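PDB 3CXB: secreted effector protein SifA from Salmonella typhimurium, which is required for endosomal tubulation and the formation of Salmonella-induced filaments in infected cells, and interacts with the host protein PLEKHM2. Local coordinates for residues I68-L72 / R83-H87; Y205-I210 / P307-Q311. All blocks are in the same frame, centred on the assembly; numbering follows the deposited sequence.

In the fold
Contact 1 comes first along the chain and is complete before contact 2 begins. It joins helix 62-75 to strand 84-87, an outermost strand of the five-stranded antiparallel sheet, after a connection that is mostly helical. Contact 2 is far less local: 96 residues, with no strand among them, separate its segments, and it brings helix 197-220 against the start of helix 307-324. The two lie on opposite sides of the chain's centre, with their own centres about 26 Å apart and nearest atoms about 13 Å apart. Contact 1 thus lies where helices pack on sheet in the first half of the chain, contact 2 among the helices that follow the last strand; N- and C-terminal domains are both required for tubule formation.

Contact 1 of 2, residues I68-L72 / R83-H87; sequences IFFEL and RFQVH
Phe84 turns the edge of its ring toward a face of Phe69, a T-shaped pair with centroids 5.8 Å apart and planes at 71°. The edge carbon that does the touching is Phe84 CD2, which lies over the Phe69 ring 4.1 Å from Phe69 CE1. The two side chains slide past one another in opposite directions, one leaving helix 62-75 and the other leaving strand 84-87, so Phe69 CZ comes to rest near the root of its partner, 3.9 Å from Phe84 CB. What carries the Phe69 ring out to the strand is its first torsion, which sets CG anti to the backbone N (chi1 -180°).

On one flank Leu72 meets the far end of the Phe84 ring, its CB 3.7 Å from Phe84 CE2. On the other, Phe70 crosses Val86 at about a right angle, and Phe70 CZ reaches Val86 CG1 at 4.1 Å. The neighbouring helix rings also brace each other: Phe69 CD2 sits 3.7 Å above the plane of the Phe70 ring, over its centre. Phe84 and Val86 leave the strand toward the helix, while Gln85 between them points away, the in-and-out pattern of an extended strand. Leu98 of strand 96-101 touches both Phe69 and Val86, and Tyr152 of strand 145-153 touches Phe70 and Val86, which extends the cluster into both sheets.

No hydrogen bond spans the two segments. Helix 62-75 is therefore held on this edge strand by aromatic and aliphatic packing, while Arg83, Gln85 and His87 make backbone hydrogen bonds to strand 96-101.

Contact 2 of 2, residues Y205-I210 / P307-Q311; sequences YLAAKI and PQAIQ
Ile310 packs against both Ile210 and Leu206, and these three branched side chains form the tightly packed part of the contact. Ile310 uses two branches: CG2 lies 3.5 Å from Ile210 CG1, while CG1 meets Leu206 CD2 at 3.9 Å, with the leucine crossing at about a right angle. Ile210 also touches Phe235 and Met239 of helix 228-241, and Leu206 touches Phe299 of helix 283-303, so the apolar side continues into a wider helical core. At the start of helix 307-324, the proline ring takes over: Pro307 CB sits at the edge of the Tyr205 ring, near its plane, 3.8 Å from Tyr205 CE1.

The other flank is more polar, and only at its Gln308 end is it partly exposed. Lys209, bent at its second torsion (chi2 58°), lies side by side with Pro307, pointing the same way, and its CE is 4.1 Å from Pro307 CB. Its ammonium group then leaves both segments for a salt bridge from Lys209 NZ to Asp296 OD2 on helix 283-303. The same carboxylate oxygen is hydrogen-bonded to Tyr205 OH, and Gln308 NE2 makes a weak bond to OD1. Farther along, the aliphatic part of Gln311 slants across Lys209, its CB 4.0 Å from Lys209 CG.

The helix segments run 42° apart, without a direct hydrogen bond between them. Apolar packing joins them on one flank; on the other, Asp296 of a third helix pairs with Lys209 and Tyr205 and, only weakly, with Gln308, and would probably favour the charged form of the buried lysine.

Contact 1 of 2, residues I68-L72 / R83-H87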
ATOM      1  N   ILE A  68       7.968   1.134  -6.671  1.00 28.04           N
ATOM      2  CA  ILE A  68       9.054   1.521  -7.550  1.00 29.52           C
ATOM      3  C   ILE A  68       8.644   1.462  -8.987  1.00 31.42           C
ATOM      4  O   ILE A  68       9.078   2.277  -9.818  1.00 32.44           O
ATOM      5  CB  ILE A  68      10.292   0.645  -7.338  1.00 31.52           C
ATOM      6  CG1 ILE A  68      10.737   0.736  -5.869  1.00 35.67           C
ATOM      7  CG2 ILE A  68      11.420   1.134  -8.231  1.00 27.30           C
ATOM      8  CD1 ILE A  68      11.854  -0.251  -5.480  1.00 37.63           C
ATOM      9  N   PHE A  69       7.789   0.493  -9.279  1.00 32.61           N
ATOM     10  CA  PHE A  69       7.306   0.323 -10.630  1.00 33.33           C
ATOM     11  C   PHE A  69       6.612   1.621 -11.070  1.00 31.35           C
ATOM     12  O   PHE A  69       6.939   2.189 -12.111  1.00 27.61           O
ATOM     13  CB  PHE A  69       6.324  -0.844 -10.686  1.00 34.63           C
ATOM     14  CG  PHE A  69       5.782  -1.096 -12.053  1.00 35.51           C
ATOM     15  CD1 PHE A  69       6.566  -1.719 -13.021  1.00 34.54           C
ATOM     16  CD2 PHE A  69       4.483  -0.707 -12.377  1.00 36.38           C
ATOM     17  CE1 PHE A  69       6.075  -1.963 -14.294  1.00 33.77           C
ATOM     18  CE2 PHE A  69       3.980  -0.944 -13.651  1.00 38.53           C
ATOM     19  CZ  PHE A  69       4.787  -1.580 -14.617  1.00 35.28           C
ATOM     20  N   PHE A  70       5.672   2.099 -10.255  1.00 32.33           N
ATOM     21  CA  PHE A  70       4.936   3.313 -10.594  1.00 34.14           C
ATOM     22  C   PHE A  70       5.741   4.600 -10.469  1.00 33.79           C
ATOM     23  O   PHE A  70       5.430   5.600 -11.104  1.00 32.44           O
ATOM     24  CB  PHE A  70       3.640   3.364  -9.788  1.00 33.28           C
ATOM     25  CG  PHE A  70       2.642   2.335 -10.238  1.00 36.54           C
ATOM     26  CD1 PHE A  70       1.899   2.526 -11.395  1.00 36.19           C
ATOM     27  CD2 PHE A  70       2.507   1.133  -9.564  1.00 37.31           C
ATOM     28  CE1 PHE A  70       1.070   1.521 -11.887  1.00 36.57           C
ATOM     29  CE2 PHE A  70       1.668   0.116 -10.062  1.00 37.31           C
ATOM     30  CZ  PHE A  70       0.947   0.317 -11.213  1.00 35.48           C
ATOM     31  N   GLU A  71       6.786   4.585  -9.660  1.00 35.91           N
ATOM     32  CA  GLU A  71       7.598   5.785  -9.574  1.00 37.62           C
ATOM     33  C   GLU A  71       8.255   5.887 -10.953  1.00 36.98           C
ATOM     34  O   GLU A  71       8.455   6.970 -11.493  1.00 36.20           O
ATOM     35  CB  GLU A  71       8.646   5.655  -8.457  1.00 37.99           C
ATOM     36  CG  GLU A  71       8.129   6.055  -7.057  1.00 41.10           C
ATOM     37  CD  GLU A  71       9.093   5.718  -5.913  1.00 43.50           C
ATOM     38  OE1 GLU A  71      10.309   6.000  -6.052  1.00 45.28           O
ATOM     39  OE2 GLU A  71       8.629   5.190  -4.869  1.00 41.20           O
ATOM     40  N   LEU A  72       8.576   4.741 -11.534  1.00 36.69           N
ATOM     41  CA  LEU A  72       9.188   4.746 -12.846  1.00 37.62           C
ATOM     42  C   LEU A  72       8.163   5.229 -13.868  1.00 36.88           C
ATOM     43  O   LEU A  72       8.433   6.135 -14.651  1.00 34.00           O
ATOM     44  CB  LEU A  72       9.680   3.340 -13.213  1.00 35.11           C
ATOM     45  CG  LEU A  72      10.918   2.870 -12.444  1.00 36.53           C
ATOM     46  CD1 LEU A  72      11.059   1.368 -12.539  1.00 32.57           C
ATOM     47  CD2 LEU A  72      12.176   3.570 -13.005  1.00 36.81           C
ATOM     48  N   ARG A  83       3.950   2.113 -22.028  1.00 54.02           N
ATOM     49  CA  ARG A  83       4.949   1.053 -22.020  1.00 55.13           C
ATOM     50  C   ARG A  83       4.953   0.322 -20.680  1.00 53.25           C
ATOM     51  O   ARG A  83       5.594  -0.714 -20.551  1.00 55.52           O
ATOM     52  CB  ARG A  83       6.359   1.605 -22.264  1.00 56.91           C
ATOM     53  CG  ARG A  83       6.651   2.129 -23.659  1.00 60.93           C
ATOM     54  CD  ARG A  83       6.265   1.133 -24.728  1.00 65.14           C
ATOM     55  NE  ARG A  83       4.870   1.312 -25.121  1.00 70.89           N
ATOM     56  CZ  ARG A  83       4.152   0.414 -25.784  1.00 73.50           C
ATOM     57  NH1 ARG A  83       2.890   0.680 -26.102  1.00 75.48           N
ATOM     58  NH2 ARG A  83       4.685  -0.756 -26.114  1.00 75.95           N
ATOM     59  N   PHE A  84       4.264   0.871 -19.681  1.00 51.07           N
ATOM     60  CA  PHE A  84       4.193   0.258 -18.354  1.00 48.96           C
ATOM     61  C   PHE A  84       2.828  -0.397 -18.168  1.00 49.89           C
ATOM     62  O   PHE A  84       1.863   0.255 -17.758  1.00 47.37           O
ATOM     63  CB  PHE A  84       4.392   1.316 -17.263  1.00 42.86           C
ATOM     64  CG  PHE A  84       5.745   1.953 -17.272  1.00 38.57           C
ATOM     65  CD1 PHE A  84       6.059   2.925 -18.201  1.00 35.67           C
ATOM     66  CD2 PHE A  84       6.718   1.569 -16.341  1.00 36.10           C
ATOM     67  CE1 PHE A  84       7.327   3.510 -18.207  1.00 37.02           C
ATOM     68  CE2 PHE A  84       7.990   2.146 -16.335  1.00 31.89           C
ATOM     69  CZ  PHE A  84       8.297   3.117 -17.267  1.00 34.29           C
ATOM     70  N   GLN A  85       2.748  -1.693 -18.428  1.00 52.49           N
ATOM     71  CA  GLN A  85       1.468  -2.381 -18.323  1.00 55.28           C
ATOM     72  C   GLN A  85       1.375  -3.365 -17.158  1.00 52.10           C
ATOM     73  O   GLN A  85       2.358  -4.009 -16.806  1.00 54.91           O
ATOM     74  CB  GLN A  85       1.201  -3.097 -19.647  1.00 60.50           C
ATOM     75  CG  GLN A  85       1.630  -2.270 -20.867  1.00 69.42           C
ATOM     76  CD  GLN A  85       1.842  -3.104 -22.120  1.00 73.11           C
ATOM     77  OE1 GLN A  85       2.551  -4.108 -22.097  1.00 74.86           O
ATOM     78  NE2 GLN A  85       1.238  -2.682 -23.221  1.00 76.05           N
ATOM     79  N   VAL A  86       0.187  -3.471 -16.569  1.00 49.78           N
ATOM     80  CA  VAL A  86      -0.065  -4.381 -15.458  1.00 50.95           C
ATOM     81  C   VAL A  86      -1.388  -5.118 -15.707  1.00 53.95           C
ATOM     82  O   VAL A  86      -2.373  -4.504 -16.112  1.00 52.24           O
ATOM     83  CB  VAL A  86      -0.106  -3.620 -14.073  1.00 46.68           C
ATOM     84  CG1 VAL A  86      -0.327  -2.146 -14.276  1.00 48.91           C
ATOM     85  CG2 VAL A  86      -1.197  -4.170 -13.193  1.00 45.83           C
ATOM     86  N   HIS A  87      -1.411  -6.427 -15.461  1.00 56.79           N
ATOM     87  CA  HIS A  87      -2.618  -7.223 -15.680  1.00 59.58           C
ATOM     88  C   HIS A  87      -2.535  -8.539 -14.916  1.00 62.28           C
ATOM     89  O   HIS A  87      -1.451  -8.940 -14.491  1.00 62.88           O
ATOM     90  CB  HIS A  87      -2.726  -7.560 -17.161  1.00 60.18           C
ATOM     91  CG  HIS A  87      -1.675  -8.522 -17.621  1.00 58.47           C
ATOM     92  ND1 HIS A  87      -1.844  -9.890 -17.566  1.00 57.06           N
ATOM     93  CD2 HIS A  87      -0.409  -8.315 -18.057  1.00 59.19           C
ATOM     94  CE1 HIS A  87      -0.726 -10.484 -17.947  1.00 58.81           C
ATOM     95  NE2 HIS A  87       0.160  -9.551 -18.250  1.00 59.43           N
TER

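Contact 2 of 2, residues Y205-I210 / P307-Q311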
ATOM      1  N   TYR A 205      -8.062   9.910   8.210  1.00 53.71           N
ATOM      2  CA  TYR A 205      -7.432   8.601   8.335  1.00 52.81           C
ATOM      3  C   TYR A 205      -6.069   8.684   9.016  1.00 50.50           C
ATOM      4  O   TYR A 205      -5.831   8.048  10.038  1.00 49.84           O
ATOM      5  CB  TYR A 205      -7.300   7.975   6.939  1.00 52.29           C
ATOM      6  CG  TYR A 205      -7.097   6.475   6.927  1.00 53.22           C
ATOM      7  CD1 TYR A 205      -5.843   5.912   7.186  1.00 52.76           C
ATOM      8  CD2 TYR A 205      -8.166   5.611   6.650  1.00 51.82           C
ATOM      9  CE1 TYR A 205      -5.662   4.529   7.165  1.00 51.41           C
ATOM     10  CE2 TYR A 205      -7.993   4.232   6.626  1.00 48.87           C
ATOM     11  CZ  TYR A 205      -6.740   3.701   6.881  1.00 50.40           C
ATOM     12  OH  TYR A 205      -6.556   2.343   6.813  1.00 49.73           O
ATOM     13  N   LEU A 206      -5.182   9.493   8.459  1.00 50.56           N
ATOM     14  CA  LEU A 206      -3.856   9.612   9.014  1.00 52.29           C
ATOM     15  C   LEU A 206      -3.804  10.128  10.450  1.00 53.39           C
ATOM     16  O   LEU A 206      -3.038   9.604  11.261  1.00 52.23           O
ATOM     17  CB  LEU A 206      -2.990  10.473   8.092  1.00 52.85           C
ATOM     18  CG  LEU A 206      -2.600   9.766   6.783  1.00 53.96           C
ATOM     19  CD1 LEU A 206      -1.937  10.715   5.802  1.00 50.87           C
ATOM     20  CD2 LEU A 206      -1.655   8.624   7.116  1.00 53.66           C
ATOM     21  N   ALA A 207      -4.605  11.142  10.777  1.00 53.08           N
ATOM     22  CA  ALA A 207      -4.583  11.675  12.142  1.00 51.59           C
ATOM     23  C   ALA A 207      -5.071  10.598  13.110  1.00 50.55           C
ATOM     24  O   ALA A 207      -4.551  10.474  14.227  1.00 47.23           O
ATOM     25  CB  ALA A 207      -5.441  12.945  12.258  1.00 49.58           C
ATOM     26  N   ALA A 208      -6.051   9.804  12.678  1.00 47.15           N
ATOM     27  CA  ALA A 208      -6.558   8.717  13.516  1.00 45.36           C
ATOM     28  C   ALA A 208      -5.453   7.677  13.762  1.00 43.47           C
ATOM     29  O   ALA A 208      -5.339   7.122  14.865  1.00 44.48           O
ATOM     30  CB  ALA A 208      -7.738   8.060  12.854  1.00 45.68           C
ATOM     31  N   LYS A 209      -4.651   7.416  12.727  1.00 40.66           N
ATOM     32  CA  LYS A 209      -3.551   6.466  12.816  1.00 38.34           C
ATOM     33  C   LYS A 209      -2.517   7.022  13.795  1.00 38.97           C
ATOM     34  O   LYS A 209      -1.966   6.300  14.634  1.00 35.86           O
ATOM     35  CB  LYS A 209      -2.910   6.283  11.441  1.00 37.65           C
ATOM     36  CG  LYS A 209      -2.549   4.858  11.092  1.00 37.72           C
ATOM     37  CD  LYS A 209      -3.763   3.968  11.145  1.00 39.60           C
ATOM     38  CE  LYS A 209      -3.515   2.660  10.405  1.00 42.45           C
ATOM     39  NZ  LYS A 209      -4.552   1.634  10.737  1.00 43.49           N
ATOM     40  N   ILE A 210      -2.272   8.319  13.697  1.00 39.72           N
ATOM     41  CA  ILE A 210      -1.309   8.957  14.577  1.00 40.37           C
ATOM     42  C   ILE A 210      -1.779   8.852  16.015  1.00 45.30           C
ATOM     43  O   ILE A 210      -0.968   8.687  16.924  1.00 46.68           O
ATOM     44  CB  ILE A 210      -1.072  10.438  14.200  1.00 37.81           C
ATOM     45  CG1 ILE A 210      -0.398  10.513  12.822  1.00 33.35           C
ATOM     46  CG2 ILE A 210      -0.158  11.078  15.227  1.00 32.85           C
ATOM     47  CD1 ILE A 210      -0.410  11.863  12.185  1.00 29.99           C
ATOM     48  N   PRO A 307       0.121   4.043   5.724  1.00 33.00           N
ATOM     49  CA  PRO A 307      -0.518   4.458   6.966  1.00 34.67           C
ATOM     50  C   PRO A 307       0.159   3.902   8.217  1.00 36.04           C
ATOM     51  O   PRO A 307       0.120   4.537   9.275  1.00 35.64           O
ATOM     52  CB  PRO A 307      -1.955   3.966   6.794  1.00 35.10           C
ATOM     53  CG  PRO A 307      -1.832   2.853   5.780  1.00 34.27           C
ATOM     54  CD  PRO A 307      -0.854   3.434   4.813  1.00 33.83           C
ATOM     55  N   GLN A 308       0.797   2.733   8.100  1.00 37.64           N
ATOM     56  CA  GLN A 308       1.474   2.117   9.253  1.00 37.59           C
ATOM     57  C   GLN A 308       2.806   2.786   9.505  1.00 37.45           C
ATOM     58  O   GLN A 308       3.277   2.868  10.647  1.00 37.47           O
ATOM     59  CB  GLN A 308       1.696   0.618   9.030  1.00 39.90           C
ATOM     60  CG  GLN A 308       0.461  -0.226   9.227  1.00 42.83           C
ATOM     61  CD  GLN A 308      -0.107  -0.124  10.629  1.00 46.09           C
ATOM     62  OE1 GLN A 308       0.448  -0.658  11.583  1.00 48.56           O
ATOM     63  NE2 GLN A 308      -1.224   0.570  10.759  1.00 51.35           N
ATOM     64  N   ALA A 309       3.419   3.262   8.432  1.00 36.88           N
ATOM     65  CA  ALA A 309       4.695   3.940   8.553  1.00 38.00           C
ATOM     66  C   ALA A 309       4.451   5.196   9.367  1.00 39.53           C
ATOM     67  O   ALA A 309       5.254   5.552  10.228  1.00 39.72           O
ATOM     68  CB  ALA A 309       5.223   4.309   7.192  1.00 38.77           C
ATOM     69  N   ILE A 310       3.338   5.868   9.093  1.00 40.57           N
ATOM     70  CA  ILE A 310       3.018   7.085   9.823  1.00 44.72           C
ATOM     71  C   ILE A 310       2.776   6.776  11.301  1.00 45.43           C
ATOM     72  O   ILE A 310       3.313   7.453  12.184  1.00 42.77           O
ATOM     73  CB  ILE A 310       1.788   7.807   9.213  1.00 46.26           C
ATOM     74  CG1 ILE A 310       2.203   8.538   7.931  1.00 46.32           C
ATOM     75  CG2 ILE A 310       1.260   8.867  10.187  1.00 46.61           C
ATOM     76  CD1 ILE A 310       2.877   7.674   6.902  1.00 48.47           C
ATOM     77  N   GLN A 311       1.989   5.740  11.569  1.00 46.48           N
ATOM     78  CA  GLN A 311       1.715   5.357  12.945  1.00 46.80           C
ATOM     79  C   GLN A 311       3.019   5.142  13.694  1.00 48.30           C
ATOM     80  O   GLN A 311       3.126   5.497  14.863  1.00 49.23           O
ATOM     81  CB  GLN A 311       0.889   4.077  12.995  1.00 44.33           C
ATOM     82  CG  GLN A 311       0.344   3.763  14.379  1.00 44.55           C
ATOM     83  CD  GLN A 311      -0.503   2.503  14.401  1.00 44.75           C
ATOM     84  OE1 GLN A 311       0.010   1.402  14.231  1.00 47.14           O
ATOM     85  NE2 GLN A 311      -1.805   2.661  14.598  1.00 46.32           N
TER